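Local coordinates for tail spike protein gp49 (Pseudomonas phage LKA1, PDB 4RU4) that forms a trimeric tail spike that probably cleaves the O-specific polysaccharide of its Pseudomonas host as a lyase during virus entry, at residues V546-T551 with G561-N566. Sequence-based numbering, arbitrary orientation.
Sequences VQVTKT and GVAIAN
Val-548 packs against Ala-563 and Ala-565 where two sheets of the Ig-like C-terminal domain face each other as a beta-sandwich. Strand 546-551 pairs through its backbone with strand 590-600, whereas strand 562-565 pairs with 572-578, and no hydrogen bond joins the two segments. Their axes come within 5.8 Å and run roughly antiparallel, at 151°.

The apolar contact is small and made by methyl groups. Val-548 has CG1 trans to its backbone N (chi1 -170°), which splays its two methyls along the facing strand. CG1 lies 3.8 Å from CB of Ala-563, while CG2 reaches the next inward-facing residue, 4.2 Å from CB of Ala-565. Val-546 adds its CG1 to the same alanine methyl, so Ala-565 CB touches both valines. The two residues of 562-565 whose side chains face strand 546-551 are both alanines, consistent with the close approach of the strands; CB of Ala-563 also sits 4.0 Å from the backbone N of Lys-550.

Polar groups at the margins are satisfied elsewhere. Lys-550 is nearly fully extended and carries NZ past Ala-563 to the level of Gly-561, where it hydrogen-bonds to the carbonyl oxygens of Val-560 and Ser-554 and to OD1 of Asn-591, tying the loop between the segments to strand 590-600. Gln-547 and Thr-549 point away from strand 562-565, into the trimer interface, where OG1 of Thr-549 bonds to OE1 of Gln-547 of the third subunit and OE1 of Gln-547 to OG1 of Thr-549 of the second.

Between the two alanines, the carbonyl O of Ile-564 rests against the valine, 3.7 Å from CG2 of Val-548.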
loop_
_atom_site.group_PDB
_atom_site.type_symbol
_atom_site.label_atom_id
_atom_site.label_comp_id
_atom_site.label_asym_id
_atom_site.label_seq_id
_atom_site.Cartn_x
_atom_site.Cartn_y
_atom_site.Cartn_z
ATOM N N VAL B 546 5.738 -37.929 -10.950
ATOM C CA VAL B 546 6.144 -37.829 -12.357
ATOM C C VAL B 546 5.078 -38.382 -13.315
ATOM O O VAL B 546 4.525 -39.469 -13.070
ATOM C CB VAL B 546 7.467 -38.636 -12.562
ATOM C CG1 VAL B 546 7.871 -38.692 -14.045
ATOM C CG2 VAL B 546 8.596 -38.009 -11.699
ATOM N N GLN B 547 4.789 -37.651 -14.392
ATOM C CA GLN B 547 3.984 -38.195 -15.499
ATOM C C GLN B 547 4.799 -38.287 -16.773
ATOM O O GLN B 547 5.656 -37.441 -17.036
ATOM C CB GLN B 547 2.747 -37.318 -15.758
ATOM C CG GLN B 547 1.945 -37.013 -14.494
ATOM C CD GLN B 547 1.276 -38.251 -13.919
ATOM O OE1 GLN B 547 1.012 -39.222 -14.633
ATOM N NE2 GLN B 547 0.968 -38.207 -12.628
ATOM N N VAL B 548 4.559 -39.334 -17.556
ATOM C CA VAL B 548 5.155 -39.438 -18.873
ATOM C C VAL B 548 4.087 -39.913 -19.865
ATOM O O VAL B 548 3.371 -40.878 -19.598
ATOM C CB VAL B 548 6.351 -40.435 -18.897
ATOM C CG1 VAL B 548 7.102 -40.331 -20.238
ATOM C CG2 VAL B 548 7.317 -40.198 -17.725
ATOM N N THR B 549 4.001 -39.244 -21.006
ATOM C CA THR B 549 3.090 -39.637 -22.070
ATOM C C THR B 549 3.813 -39.596 -23.411
ATOM O O THR B 549 4.621 -38.698 -23.655
ATOM C CB THR B 549 1.849 -38.696 -22.098
ATOM O OG1 THR B 549 1.095 -38.867 -20.887
ATOM C CG2 THR B 549 0.952 -38.970 -23.307
ATOM N N LYS B 550 3.543 -40.576 -24.275
ATOM C CA LYS B 550 4.095 -40.578 -25.634
ATOM C C LYS B 550 3.199 -39.768 -26.566
ATOM O O LYS B 550 1.965 -39.948 -26.568
ATOM C CB LYS B 550 4.202 -42.015 -26.173
ATOM C CG LYS B 550 4.260 -42.104 -27.716
ATOM C CD LYS B 550 4.532 -43.535 -28.164
ATOM C CE LYS B 550 4.045 -43.807 -29.564
ATOM N NZ LYS B 550 4.773 -44.954 -30.160
ATOM N N THR B 551 3.813 -38.868 -27.337
ATOM C CA THR B 551 3.108 -38.144 -28.387
ATOM C C THR B 551 3.796 -38.172 -29.774
ATOM O O THR B 551 4.970 -38.574 -29.928
ATOM C CB THR B 551 2.852 -36.663 -28.013
ATOM O OG1 THR B 551 4.081 -35.935 -28.073
ATOM C CG2 THR B 551 2.207 -36.537 -26.617
ATOM N N GLY B 561 4.056 -48.832 -27.437
ATOM C CA GLY B 561 4.984 -48.653 -26.350
ATOM C C GLY B 561 4.338 -47.972 -25.158
ATOM O O GLY B 561 3.466 -47.107 -25.303
ATOM N N VAL B 562 4.782 -48.370 -23.971
ATOM C CA VAL B 562 4.277 -47.840 -22.716
ATOM C C VAL B 562 5.325 -46.914 -22.122
ATOM O O VAL B 562 6.442 -47.335 -21.815
ATOM C CB VAL B 562 3.956 -49.009 -21.723
ATOM C CG1 VAL B 562 3.394 -48.477 -20.407
ATOM C CG2 VAL B 562 2.975 -50.002 -22.368
ATOM N N ALA B 563 4.957 -45.645 -21.971
ATOM C CA ALA B 563 5.825 -44.617 -21.435
ATOM C C ALA B 563 5.857 -44.703 -19.911
ATOM O O ALA B 563 4.806 -44.676 -19.270
ATOM C CB ALA B 563 5.304 -43.217 -21.866
ATOM N N ILE B 564 7.067 -44.773 -19.353
ATOM C CA ILE B 564 7.292 -44.845 -17.906
ATOM C C ILE B 564 8.512 -44.011 -17.550
ATOM O O ILE B 564 9.117 -43.385 -18.415
ATOM C CB ILE B 564 7.543 -46.293 -17.440
ATOM C CG1 ILE B 564 8.824 -46.837 -18.094
ATOM C CG2 ILE B 564 6.321 -47.198 -17.779
ATOM C CD1 ILE B 564 9.264 -48.257 -17.590
ATOM N N ALA B 565 8.853 -43.976 -16.269
ATOM C CA ALA B 565 10.147 -43.442 -15.851
ATOM C C ALA B 565 10.755 -44.446 -14.870
ATOM O O ALA B 565 10.123 -44.818 -13.885
ATOM C CB ALA B 565 9.982 -42.105 -15.177
ATOM N N ASN B 566 11.976 -44.871 -15.122
ATOM C CA ASN B 566 12.618 -45.827 -14.220
ATOM C C ASN B 566 14.109 -45.744 -14.395
ATOM O O ASN B 566 14.576 -46.078 -15.464
ATOM C CB ASN B 566 12.181 -47.272 -14.541
ATOM C CG ASN B 566 12.745 -48.281 -13.537
ATOM O OD1 ASN B 566 13.109 -47.908 -12.413
ATOM N ND2 ASN B 566 12.789 -49.556 -13.913
#